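Local structure of segregation and condensation protein B (Mycobacterium tuberculosis, 2Z99) at residues Glu15-Leu20 and Ala55-Gly60; Glu104-Val109 and Arg133-Arg138; Thr142-Asp147 and Ala152-Thr157. The protein probably serves in chromosome partition during cell division, as the ScpB subunit of a segregation and condensation complex with SMC and ScpA. One frame throughout, in Å; residues are numbered along the deposited sequence.

Interaction 1. Residues Glu15-Leu20 and Ala55-Gly60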
ATOM      1  N   GLU A  15      19.697   5.543  12.770  1.00 45.78           N
ATOM      2  CA  GLU A  15      18.358   5.386  13.328  1.00 46.81           C
ATOM      3  C   GLU A  15      17.332   6.132  12.489  1.00 44.94           C
ATOM      4  O   GLU A  15      16.283   5.600  12.168  1.00 46.50           O
ATOM      5  CB  GLU A  15      18.298   5.888  14.769  1.00 47.21           C
ATOM      6  CG  GLU A  15      18.471   4.790  15.774  1.00 50.95           C
ATOM      7  CD  GLU A  15      17.436   3.696  15.613  1.00 53.67           C
ATOM      8  OE1 GLU A  15      16.238   3.978  15.832  1.00 52.50           O
ATOM      9  OE2 GLU A  15      17.819   2.555  15.258  1.00 55.91           O
ATOM     10  N   LEU A  16      17.652   7.363  12.122  1.00 44.22           N
ATOM     11  CA  LEU A  16      16.754   8.184  11.315  1.00 44.23           C
ATOM     12  C   LEU A  16      16.414   7.447  10.025  1.00 44.76           C
ATOM     13  O   LEU A  16      15.270   7.480   9.564  1.00 44.01           O
ATOM     14  CB  LEU A  16      17.420   9.518  10.972  1.00 42.51           C
ATOM     15  CG  LEU A  16      16.560  10.785  10.870  1.00 43.19           C
ATOM     16  CD1 LEU A  16      16.918  11.529   9.590  1.00 38.44           C
ATOM     17  CD2 LEU A  16      15.090  10.441  10.903  1.00 40.23           C
ATOM     18  N   LYS A  17      17.412   6.787   9.446  1.00 43.93           N
ATOM     19  CA  LYS A  17      17.209   6.047   8.212  1.00 44.25           C
ATOM     20  C   LYS A  17      16.195   4.930   8.441  1.00 43.80           C
ATOM     21  O   LYS A  17      15.335   4.679   7.601  1.00 41.76           O
ATOM     22  CB  LYS A  17      18.538   5.478   7.711  1.00 43.80           C
ATOM     23  CG  LYS A  17      18.438   4.678   6.417  1.00 47.83           C
ATOM     24  CD  LYS A  17      19.730   4.809   5.608  1.00 51.78           C
ATOM     25  CE  LYS A  17      19.760   3.887   4.395  1.00 50.60           C
ATOM     26  NZ  LYS A  17      20.064   2.476   4.769  1.00 53.19           N
ATOM     27  N   ARG A  18      16.291   4.274   9.591  1.00 42.40           N
ATOM     28  CA  ARG A  18      15.377   3.188   9.915  1.00 41.03           C
ATOM     29  C   ARG A  18      13.955   3.702  10.038  1.00 40.80           C
ATOM     30  O   ARG A  18      13.058   3.231   9.341  1.00 45.33           O
ATOM     31  CB  ARG A  18      15.795   2.525  11.220  1.00 40.57           C
ATOM     32  CG  ARG A  18      17.190   1.950  11.167  1.00 39.53           C
ATOM     33  CD  ARG A  18      17.529   1.246  12.454  1.00 38.04           C
ATOM     34  NE  ARG A  18      18.784   0.526  12.315  1.00 39.66           N
ATOM     35  CZ  ARG A  18      19.918   0.875  12.914  1.00 40.25           C
ATOM     36  NH1 ARG A  18      19.965   1.939  13.709  1.00 37.50           N
ATOM     37  NH2 ARG A  18      21.008   0.157  12.703  1.00 40.47           N
ATOM     38  N   VAL A  19      13.745   4.663  10.930  1.00 40.47           N
ATOM     39  CA  VAL A  19      12.427   5.234  11.119  1.00 37.09           C
ATOM     40  C   VAL A  19      11.834   5.640   9.762  1.00 39.21           C
ATOM     41  O   VAL A  19      10.693   5.294   9.454  1.00 40.73           O
ATOM     42  CB  VAL A  19      12.489   6.467  12.044  1.00 37.63           C
ATOM     43  CG1 VAL A  19      11.098   7.025  12.250  1.00 33.77           C
ATOM     44  CG2 VAL A  19      13.092   6.088  13.387  1.00 32.41           C
ATOM     45  N   LEU A  20      12.608   6.341   8.934  1.00 36.11           N
ATOM     46  CA  LEU A  20      12.105   6.771   7.637  1.00 36.78           C
ATOM     47  C   LEU A  20      11.715   5.609   6.725  1.00 38.80           C
ATOM     48  O   LEU A  20      10.831   5.754   5.874  1.00 36.54           O
ATOM     49  CB  LEU A  20      13.120   7.677   6.928  1.00 34.84           C
ATOM     50  CG  LEU A  20      13.326   9.061   7.568  1.00 37.20           C
ATOM     51  CD1 LEU A  20      14.308   9.911   6.741  1.00 33.30           C
ATOM     52  CD2 LEU A  20      11.980   9.772   7.669  1.00 36.02           C
ATOM     53  N   ALA A  55      17.585   7.807  -1.266  1.00 37.50           N
ATOM     54  CA  ALA A  55      17.203   7.630  -2.664  1.00 35.85           C
ATOM     55  C   ALA A  55      18.460   7.419  -3.485  1.00 37.03           C
ATOM     56  O   ALA A  55      18.449   6.661  -4.449  1.00 36.85           O
ATOM     57  CB  ALA A  55      16.438   8.847  -3.183  1.00 37.67           C
ATOM     58  N   ASP A  56      19.548   8.091  -3.111  1.00 36.07           N
ATOM     59  CA  ASP A  56      20.808   7.924  -3.836  1.00 36.73           C
ATOM     60  C   ASP A  56      21.369   6.512  -3.672  1.00 34.82           C
ATOM     61  O   ASP A  56      21.879   5.918  -4.625  1.00 33.75           O
ATOM     62  CB  ASP A  56      21.865   8.920  -3.348  1.00 39.06           C
ATOM     63  CG  ASP A  56      21.623  10.337  -3.842  1.00 44.51           C
ATOM     64  OD1 ASP A  56      20.986  10.515  -4.909  1.00 42.55           O
ATOM     65  OD2 ASP A  56      22.101  11.279  -3.162  1.00 47.66           O
ATOM     66  N   GLU A  57      21.294   5.982  -2.453  1.00 35.37           N
ATOM     67  CA  GLU A  57      21.794   4.634  -2.185  1.00 37.48           C
ATOM     68  C   GLU A  57      21.004   3.581  -2.973  1.00 35.68           C
ATOM     69  O   GLU A  57      21.592   2.692  -3.590  1.00 33.36           O
ATOM     70  CB  GLU A  57      21.683   4.317  -0.695  1.00 40.38           C
ATOM     71  CG  GLU A  57      22.377   5.297   0.210  1.00 46.41           C
ATOM     72  CD  GLU A  57      21.961   5.135   1.664  1.00 50.59           C
ATOM     73  OE1 GLU A  57      21.247   4.160   1.977  1.00 53.71           O
ATOM     74  OE2 GLU A  57      22.354   5.983   2.494  1.00 55.55           O
ATOM     75  N   LEU A  58      19.675   3.681  -2.938  1.00 35.66           N
ATOM     76  CA  LEU A  58      18.809   2.733  -3.643  1.00 36.24           C
ATOM     77  C   LEU A  58      19.093   2.688  -5.132  1.00 35.87           C
ATOM     78  O   LEU A  58      19.184   1.610  -5.715  1.00 35.34           O
ATOM     79  CB  LEU A  58      17.337   3.075  -3.403  1.00 34.15           C
ATOM     80  CG  LEU A  58      16.934   2.841  -1.940  1.00 36.73           C
ATOM     81  CD1 LEU A  58      15.562   3.436  -1.658  1.00 33.14           C
ATOM     82  CD2 LEU A  58      16.969   1.336  -1.644  1.00 31.64           C
ATOM     83  N   THR A  59      19.247   3.845  -5.766  1.00 37.54           N
ATOM     84  CA  THR A  59      19.525   3.816  -7.194  1.00 39.37           C
ATOM     85  C   THR A  59      20.996   3.545  -7.404  1.00 39.20           C
ATOM     86  O   THR A  59      21.450   3.315  -8.515  1.00 40.76           O
ATOM     87  CB  THR A  59      19.088   5.122  -7.907  1.00 39.22           C
ATOM     88  OG1 THR A  59      20.138   5.595  -8.755  1.00 39.99           O
ATOM     89  CG2 THR A  59      18.719   6.156  -6.923  1.00 38.92           C
ATOM     90  N   GLY A  60      21.741   3.552  -6.313  1.00 41.18           N
ATOM     91  CA  GLY A  60      23.153   3.249  -6.402  1.00 42.46           C
ATOM     92  C   GLY A  60      23.316   1.749  -6.566  1.00 42.53           C
ATOM     93  O   GLY A  60      24.285   1.281  -7.163  1.00 42.06           O
TER
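Beside Lys-17, which reaches across to Glu-57, the shortest sound polar bond of the contact joins two residues of the same helix: Arg-18 NH1 donates to Glu-15 OE2 over 2.7 Å. The bond is bent, with an N-H...O angle of 134°, and the donor comes to OE2 from the anti side, somewhat out of the carboxylate plane. Glu-15 is gripped at both oxygens, since OE1 forms a salt bridge with Arg-81 of the second subunit. Arg-18 faces the same way: its NE donates to the carbonyl of Arg-61 of that subunit, so the pair lies at the dimer interface.

Between the segments the contact is slight, with 71 Å² buried. The backbones stay far apart, the nearest alpha carbons, Lys-17 CA and Ala-55 CA, being 11.0 Å from each other, and only long side chains bridge the distance. Helices 13-26 and 44-60 are the first and third of the N-terminal winged-helix domain, whose two-stranded wing, 65-70 and 73-78, follows directly. Within this domain Leu-20 turns to Leu-36 of helix 33-40 and Ala-55 packs on Leu-67 of the wing, with Leu-58 also touching Leu-67 from a position nearer the surface.

On the outside, Lys-17 sets out with CG anti to its own N (chi1 180°) and bends at its second and last torsions. It packs on Lys-50 and Met-54 of helix 44-60 and reaches on toward Glu-57 near the end of that helix. Glu-57 answers with a chain extended beyond CG, and the two cross obliquely. Lys-17 NZ lies 3.5 Å from Glu-57 OE1, a long salt bridge whose exact geometry is doubtful because the position of that oxygen is less certain. Lys-17 also packs against Arg-61 of the second subunit.

Interaction 2. Residues Glu104-Val109 and Arg133-Arg138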
ATOM      1  N   GLU A 104     -12.364 -31.694 -14.669  1.00 53.61           N
ATOM      2  CA  GLU A 104     -13.138 -32.860 -15.049  1.00 53.02           C
ATOM      3  C   GLU A 104     -13.535 -32.755 -16.518  1.00 51.32           C
ATOM      4  O   GLU A 104     -13.247 -33.643 -17.311  1.00 51.65           O
ATOM      5  CB  GLU A 104     -14.403 -32.932 -14.199  1.00 57.47           C
ATOM      6  CG  GLU A 104     -14.736 -34.309 -13.651  1.00 65.96           C
ATOM      7  CD  GLU A 104     -14.164 -34.538 -12.263  1.00 70.58           C
ATOM      8  OE1 GLU A 104     -12.950 -34.825 -12.159  1.00 74.06           O
ATOM      9  OE2 GLU A 104     -14.932 -34.418 -11.277  1.00 73.64           O
ATOM     10  N   THR A 105     -14.196 -31.664 -16.882  1.00 49.46           N
ATOM     11  CA  THR A 105     -14.634 -31.492 -18.258  1.00 50.31           C
ATOM     12  C   THR A 105     -13.473 -31.256 -19.200  1.00 50.46           C
ATOM     13  O   THR A 105     -13.575 -31.524 -20.395  1.00 51.18           O
ATOM     14  CB  THR A 105     -15.687 -30.347 -18.398  1.00 49.79           C
ATOM     15  OG1 THR A 105     -15.407 -29.565 -19.562  1.00 50.24           O
ATOM     16  CG2 THR A 105     -15.690 -29.468 -17.190  1.00 49.58           C
ATOM     17  N   LEU A 106     -12.362 -30.768 -18.669  1.00 50.98           N
ATOM     18  CA  LEU A 106     -11.196 -30.538 -19.509  1.00 50.90           C
ATOM     19  C   LEU A 106     -10.715 -31.920 -19.930  1.00 50.00           C
ATOM     20  O   LEU A 106     -10.425 -32.159 -21.100  1.00 49.47           O
ATOM     21  CB  LEU A 106     -10.089 -29.828 -18.727  1.00 51.68           C
ATOM     22  CG  LEU A 106      -9.039 -29.019 -19.500  1.00 52.39           C
ATOM     23  CD1 LEU A 106      -7.784 -28.973 -18.657  1.00 51.85           C
ATOM     24  CD2 LEU A 106      -8.727 -29.635 -20.855  1.00 53.13           C
ATOM     25  N   ALA A 107     -10.653 -32.825 -18.958  1.00 49.84           N
ATOM     26  CA  ALA A 107     -10.211 -34.196 -19.189  1.00 49.66           C
ATOM     27  C   ALA A 107     -11.087 -34.893 -20.219  1.00 50.93           C
ATOM     28  O   ALA A 107     -10.595 -35.661 -21.052  1.00 51.83           O
ATOM     29  CB  ALA A 107     -10.227 -34.972 -17.891  1.00 48.28           C
ATOM     30  N   VAL A 108     -12.388 -34.632 -20.163  1.00 49.93           N
ATOM     31  CA  VAL A 108     -13.295 -35.246 -21.108  1.00 49.32           C
ATOM     32  C   VAL A 108     -12.900 -34.845 -22.527  1.00 50.30           C
ATOM     33  O   VAL A 108     -12.799 -35.696 -23.406  1.00 51.63           O
ATOM     34  CB  VAL A 108     -14.765 -34.839 -20.817  1.00 47.60           C
ATOM     35  CG1 VAL A 108     -15.690 -35.371 -21.904  1.00 46.40           C
ATOM     36  CG2 VAL A 108     -15.185 -35.388 -19.478  1.00 44.63           C
ATOM     37  N   VAL A 109     -12.664 -33.554 -22.745  1.00 51.31           N
ATOM     38  CA  VAL A 109     -12.273 -33.068 -24.063  1.00 51.19           C
ATOM     39  C   VAL A 109     -10.923 -33.633 -24.438  1.00 54.61           C
ATOM     40  O   VAL A 109     -10.705 -34.036 -25.575  1.00 54.90           O
ATOM     41  CB  VAL A 109     -12.162 -31.530 -24.113  1.00 49.75           C
ATOM     42  CG1 VAL A 109     -11.481 -31.101 -25.403  1.00 47.63           C
ATOM     43  CG2 VAL A 109     -13.548 -30.903 -24.030  1.00 45.69           C
ATOM     44  N   ARG A 133     -16.793 -22.126 -21.661  1.00 48.67           N
ATOM     45  CA  ARG A 133     -16.405 -20.741 -21.860  1.00 49.61           C
ATOM     46  C   ARG A 133     -15.035 -20.458 -21.250  1.00 49.99           C
ATOM     47  O   ARG A 133     -14.118 -20.041 -21.958  1.00 51.62           O
ATOM     48  CB  ARG A 133     -17.434 -19.825 -21.214  1.00 51.86           C
ATOM     49  CG  ARG A 133     -17.279 -18.359 -21.545  1.00 58.06           C
ATOM     50  CD  ARG A 133     -18.112 -17.510 -20.597  1.00 60.50           C
ATOM     51  NE  ARG A 133     -19.450 -18.062 -20.419  1.00 66.26           N
ATOM     52  CZ  ARG A 133     -20.230 -17.792 -19.377  1.00 69.26           C
ATOM     53  NH1 ARG A 133     -19.807 -16.972 -18.421  1.00 71.17           N
ATOM     54  NH2 ARG A 133     -21.427 -18.356 -19.277  0.50 69.91           N
ATOM     55  N   THR A 134     -14.887 -20.679 -19.944  1.00 47.56           N
ATOM     56  CA  THR A 134     -13.608 -20.393 -19.309  1.00 48.75           C
ATOM     57  C   THR A 134     -12.493 -21.209 -19.957  1.00 47.69           C
ATOM     58  O   THR A 134     -11.438 -20.672 -20.269  1.00 49.51           O
ATOM     59  CB  THR A 134     -13.630 -20.641 -17.764  1.00 49.21           C
ATOM     60  OG1 THR A 134     -13.724 -22.042 -17.496  1.00 53.12           O
ATOM     61  CG2 THR A 134     -14.805 -19.929 -17.117  1.00 48.23           C
ATOM     62  N   LEU A 135     -12.724 -22.498 -20.178  1.00 47.35           N
ATOM     63  CA  LEU A 135     -11.713 -23.332 -20.817  1.00 45.01           C
ATOM     64  C   LEU A 135     -11.310 -22.734 -22.156  1.00 46.41           C
ATOM     65  O   LEU A 135     -10.148 -22.811 -22.548  1.00 45.54           O
ATOM     66  CB  LEU A 135     -12.233 -24.747 -21.046  1.00 42.85           C
ATOM     67  CG  LEU A 135     -12.301 -25.679 -19.845  1.00 39.06           C
ATOM     68  CD1 LEU A 135     -12.767 -27.034 -20.314  1.00 38.94           C
ATOM     69  CD2 LEU A 135     -10.940 -25.785 -19.195  1.00 39.75           C
ATOM     70  N   LEU A 136     -12.276 -22.148 -22.859  1.00 47.22           N
ATOM     71  CA  LEU A 136     -12.007 -21.529 -24.151  1.00 48.41           C
ATOM     72  C   LEU A 136     -11.198 -20.245 -23.984  1.00 49.58           C
ATOM     73  O   LEU A 136     -10.143 -20.085 -24.600  1.00 49.61           O
ATOM     74  CB  LEU A 136     -13.313 -21.208 -24.876  1.00 47.98           C
ATOM     75  CG  LEU A 136     -14.157 -22.395 -25.346  1.00 50.04           C
ATOM     76  CD1 LEU A 136     -15.441 -21.878 -25.961  1.00 48.20           C
ATOM     77  CD2 LEU A 136     -13.373 -23.233 -26.342  1.00 51.71           C
ATOM     78  N   ALA A 137     -11.696 -19.338 -23.150  1.00 49.88           N
ATOM     79  CA  ALA A 137     -11.026 -18.069 -22.901  1.00 50.11           C
ATOM     80  C   ALA A 137      -9.597 -18.267 -22.408  1.00 50.88           C
ATOM     81  O   ALA A 137      -8.709 -17.481 -22.736  1.00 51.72           O
ATOM     82  CB  ALA A 137     -11.810 -17.261 -21.896  1.00 50.06           C
ATOM     83  N   ARG A 138      -9.370 -19.313 -21.618  1.00 50.44           N
ATOM     84  CA  ARG A 138      -8.032 -19.588 -21.106  1.00 51.48           C
ATOM     85  C   ARG A 138      -7.189 -20.350 -22.120  1.00 52.19           C
ATOM     86  O   ARG A 138      -6.070 -20.770 -21.805  1.00 53.28           O
ATOM     87  CB  ARG A 138      -8.090 -20.405 -19.818  1.00 50.97           C
ATOM     88  CG  ARG A 138      -8.821 -19.740 -18.690  1.00 51.99           C
ATOM     89  CD  ARG A 138      -8.636 -20.533 -17.421  1.00 53.82           C
ATOM     90  NE  ARG A 138      -9.365 -19.929 -16.315  1.00 56.23           N
ATOM     91  CZ  ARG A 138      -9.093 -20.160 -15.036  1.00 56.54           C
ATOM     92  NH1 ARG A 138      -8.103 -20.983 -14.712  1.00 55.71           N
ATOM     93  NH2 ARG A 138      -9.813 -19.574 -14.086  1.00 56.10           N
TER
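Leu-106 and Leu-135 mark the point where the two helical segments pass nearest each other, with their CA atoms 7.3 Å apart, close enough for one leucine to span the interface. That leucine is Leu-135, which points directly at segment 104-109 and supplies more than half of the 124 Å² buried here. Its CG stands anti to the carbonyl carbon (chi1 -76°), and this directs the forked end onto the other helix, where both methyls lie against Leu-106. Leu-135 CD2 meets the branch point of that residue, at 3.8 Å from Leu-106 CG. Leu-135 CD1 settles nearer the helix backbone, 3.9 Å from Leu-106 CA, and also lies 3.7 Å from Thr-105 OG1.

Leu-106 does not aim at its partner; its CB leaves the helix at a slant, and the two leucines meet at an angle, branch against methyl. Thr-105 and Leu-135 instead run past each other in opposite directions. The threonine hydroxyl is buried against the CD1 methyl and has no polar partner in the model, so its burial probably costs some hydrogen bonding; the contact is held by packing.

This is the hydrophobic core of the second, C-terminal winged-helix domain. Helix 117-124 covers Thr-105 through Val-120 and Arg-124, while Ile-141 of strand 141-146 packs against both leucines and Thr-157 of strand 153-157 touches Leu-106, so the wing closes the core from the sheet side.

Interaction 3. Residues Thr142-Asp147 and Ala152-Thr157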
ATOM      1  N   THR A 142     -10.197 -25.476 -27.908  1.00 46.48           N
ATOM      2  CA  THR A 142     -10.655 -24.598 -28.974  1.00 48.46           C
ATOM      3  C   THR A 142     -11.492 -25.348 -29.990  1.00 49.08           C
ATOM      4  O   THR A 142     -11.481 -26.576 -30.028  1.00 50.10           O
ATOM      5  CB  THR A 142      -9.476 -23.953 -29.712  1.00 49.37           C
ATOM      6  OG1 THR A 142      -9.969 -22.923 -30.578  1.00 51.05           O
ATOM      7  CG2 THR A 142      -8.726 -24.995 -30.538  1.00 45.91           C
ATOM      8  N   GLU A 143     -12.220 -24.600 -30.808  1.00 52.08           N
ATOM      9  CA  GLU A 143     -13.054 -25.202 -31.838  1.00 56.27           C
ATOM     10  C   GLU A 143     -12.161 -25.741 -32.953  1.00 57.97           C
ATOM     11  O   GLU A 143     -11.301 -25.024 -33.470  1.00 58.49           O
ATOM     12  CB  GLU A 143     -14.044 -24.174 -32.409  1.00 57.02           C
ATOM     13  CG  GLU A 143     -15.002 -23.579 -31.380  1.00 60.41           C
ATOM     14  CD  GLU A 143     -14.476 -22.297 -30.751  1.00 64.18           C
ATOM     15  OE1 GLU A 143     -13.238 -22.163 -30.601  1.00 64.87           O
ATOM     16  OE2 GLU A 143     -15.305 -21.426 -30.392  1.00 64.30           O
ATOM     17  N   VAL A 144     -12.362 -27.007 -33.312  1.00 59.69           N
ATOM     18  CA  VAL A 144     -11.577 -27.643 -34.359  1.00 60.64           C
ATOM     19  C   VAL A 144     -12.340 -27.731 -35.672  1.00 61.89           C
ATOM     20  O   VAL A 144     -11.817 -27.374 -36.724  1.00 63.92           O
ATOM     21  CB  VAL A 144     -11.146 -29.052 -33.941  1.00 60.75           C
ATOM     22  CG1 VAL A 144     -10.475 -29.754 -35.102  1.00 61.86           C
ATOM     23  CG2 VAL A 144     -10.199 -28.963 -32.764  1.00 60.30           C
ATOM     24  N   GLY A 145     -13.576 -28.211 -35.613  1.00 62.14           N
ATOM     25  CA  GLY A 145     -14.363 -28.322 -36.824  1.00 62.12           C
ATOM     26  C   GLY A 145     -15.836 -28.478 -36.521  1.00 62.36           C
ATOM     27  O   GLY A 145     -16.410 -27.696 -35.765  1.00 61.95           O
ATOM     28  N   THR A 146     -16.452 -29.487 -37.124  1.00 60.91           N
ATOM     29  CA  THR A 146     -17.865 -29.752 -36.904  1.00 59.83           C
ATOM     30  C   THR A 146     -18.088 -31.234 -37.107  1.00 59.75           C
ATOM     31  O   THR A 146     -17.242 -31.917 -37.677  1.00 60.99           O
ATOM     32  CB  THR A 146     -18.753 -29.011 -37.913  1.00 58.71           C
ATOM     33  OG1 THR A 146     -18.569 -29.582 -39.213  1.00 57.54           O
ATOM     34  CG2 THR A 146     -18.401 -27.538 -37.957  1.00 56.70           C
ATOM     35  N   ASP A 147     -19.216 -31.738 -36.627  1.00 59.39           N
ATOM     36  CA  ASP A 147     -19.528 -33.144 -36.807  1.00 58.07           C
ATOM     37  C   ASP A 147     -20.307 -33.204 -38.107  1.00 57.44           C
ATOM     38  O   ASP A 147     -21.334 -32.553 -38.239  1.00 57.20           O
ATOM     39  CB  ASP A 147     -20.379 -33.663 -35.644  1.00 57.66           C
ATOM     40  CG  ASP A 147     -20.764 -35.126 -35.809  1.00 56.36           C
ATOM     41  OD1 ASP A 147     -21.652 -35.421 -36.630  1.00 58.82           O
ATOM     42  OD2 ASP A 147     -20.174 -35.986 -35.128  1.00 55.37           O
ATOM     43  N   ALA A 152     -22.408 -30.090 -35.567  1.00 60.97           N
ATOM     44  CA  ALA A 152     -22.146 -29.456 -34.283  1.00 60.74           C
ATOM     45  C   ALA A 152     -20.644 -29.298 -34.146  1.00 60.63           C
ATOM     46  O   ALA A 152     -19.897 -30.259 -34.340  1.00 61.06           O
ATOM     47  CB  ALA A 152     -22.694 -30.321 -33.146  1.00 59.92           C
ATOM     48  N   VAL A 153     -20.202 -28.088 -33.815  1.00 59.17           N
ATOM     49  CA  VAL A 153     -18.781 -27.832 -33.669  1.00 57.45           C
ATOM     50  C   VAL A 153     -18.142 -28.872 -32.753  1.00 56.95           C
ATOM     51  O   VAL A 153     -18.759 -29.346 -31.794  1.00 56.77           O
ATOM     52  CB  VAL A 153     -18.506 -26.413 -33.111  1.00 56.64           C
ATOM     53  CG1 VAL A 153     -19.192 -25.377 -33.978  1.00 54.58           C
ATOM     54  CG2 VAL A 153     -18.985 -26.308 -31.685  1.00 58.44           C
ATOM     55  N   THR A 154     -16.907 -29.231 -33.078  1.00 55.60           N
ATOM     56  CA  THR A 154     -16.142 -30.205 -32.321  1.00 53.68           C
ATOM     57  C   THR A 154     -15.044 -29.426 -31.595  1.00 51.60           C
ATOM     58  O   THR A 154     -14.719 -28.301 -31.989  1.00 49.67           O
ATOM     59  CB  THR A 154     -15.547 -31.271 -33.282  1.00 55.39           C
ATOM     60  OG1 THR A 154     -14.646 -32.131 -32.573  1.00 58.96           O
ATOM     61  CG2 THR A 154     -14.819 -30.599 -34.427  1.00 56.98           C
ATOM     62  N   PHE A 155     -14.485 -30.013 -30.535  1.00 48.51           N
ATOM     63  CA  PHE A 155     -13.451 -29.347 -29.746  1.00 46.75           C
ATOM     64  C   PHE A 155     -12.221 -30.197 -29.520  1.00 47.74           C
ATOM     65  O   PHE A 155     -12.256 -31.420 -29.648  1.00 46.92           O
ATOM     66  CB  PHE A 155     -13.990 -28.931 -28.364  1.00 43.71           C
ATOM     67  CG  PHE A 155     -15.022 -27.846 -28.412  1.00 42.27           C
ATOM     68  CD1 PHE A 155     -16.346 -28.138 -28.715  1.00 41.23           C
ATOM     69  CD2 PHE A 155     -14.657 -26.519 -28.211  1.00 42.56           C
ATOM     70  CE1 PHE A 155     -17.287 -27.133 -28.819  1.00 41.18           C
ATOM     71  CE2 PHE A 155     -15.593 -25.501 -28.313  1.00 41.48           C
ATOM     72  CZ  PHE A 155     -16.907 -25.805 -28.617  1.00 42.44           C
ATOM     73  N   ALA A 156     -11.130 -29.530 -29.162  1.00 47.86           N
ATOM     74  CA  ALA A 156      -9.889 -30.221 -28.876  1.00 48.67           C
ATOM     75  C   ALA A 156      -9.052 -29.382 -27.937  1.00 50.40           C
ATOM     76  O   ALA A 156      -9.253 -28.173 -27.809  1.00 49.25           O
ATOM     77  CB  ALA A 156      -9.124 -30.489 -30.161  1.00 48.11           C
ATOM     78  N   THR A 157      -8.122 -30.038 -27.263  1.00 53.82           N
ATOM     79  CA  THR A 157      -7.229 -29.358 -26.357  1.00 56.85           C
ATOM     80  C   THR A 157      -6.193 -28.680 -27.237  1.00 59.12           C
ATOM     81  O   THR A 157      -5.779 -29.231 -28.255  1.00 59.33           O
ATOM     82  CB  THR A 157      -6.534 -30.346 -25.424  1.00 57.01           C
ATOM     83  OG1 THR A 157      -5.837 -31.330 -26.199  1.00 59.06           O
ATOM     84  CG2 THR A 157      -7.550 -31.037 -24.537  1.00 58.25           C
TER
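The Glu-143 side chain runs alongside the Phe-155 ring, its carboxylate turned only 21° from the plane of the ring. Glu-143 CG approaches the ring obliquely, 3.7 Å from Phe-155 CE2, as does Thr-142 O near CD2; Met-132 and Leu-136 of helix 129-137 pack against the Phe-155 side chain. A bend at chi2 (92°) brings the glutamate round beside the phenylalanine.

The strands form an antiparallel hairpin, the wing of this winged-helix domain. Thr-142 and Ala-156 are a hydrogen-bonded pair, with Thr-142 N to Ala-156 O at 2.9 Å and Ala-156 N to Thr-142 O at 3.1 Å. A beta bulge follows: between the pairs Glu-143/Phe-155 and Thr-146/Val-153, Val-144 and Gly-145 together face Thr-154. Val-144 N donates to Thr-154 O (3.0 Å), whereas the pairing at Gly-145 is loose. Val-144 CG2 is pressed tightly onto Ala-156 CB, at 3.2 Å. Near the turn, Asp-147 N bonds Ala-152 O (2.8 Å), while Asp-147 OD1 accepts from Thr-150 N within the loop.

Backbone bonds thus carry the hairpin; its side chains add apolar contact, and the glutamate meets the aromatic ring through its methylene, not its charge.

In the fold
From the N terminus, interaction 1 comes first: it closes a loop of 34 mostly helical residues, linking the first and third helices of the N-terminal winged-helix domain at the surface through side chains. Interaction 2 opens only after the chain has passed through helix 83-94 to the C-terminal domain, and spans 23 residues between helices 100-112 and 129-137. Interaction 3 follows at once as a hairpin closed over four residues. The three are in series, neither nested nor crossed. Interactions 1 and 2 have centres about 50 Å apart, on opposite sides of the chain's centre. Interactions 2 and 3, with centres about 12 Å apart, touch: Val-109 packs on the backbone of Ala-156, joining helices to wing.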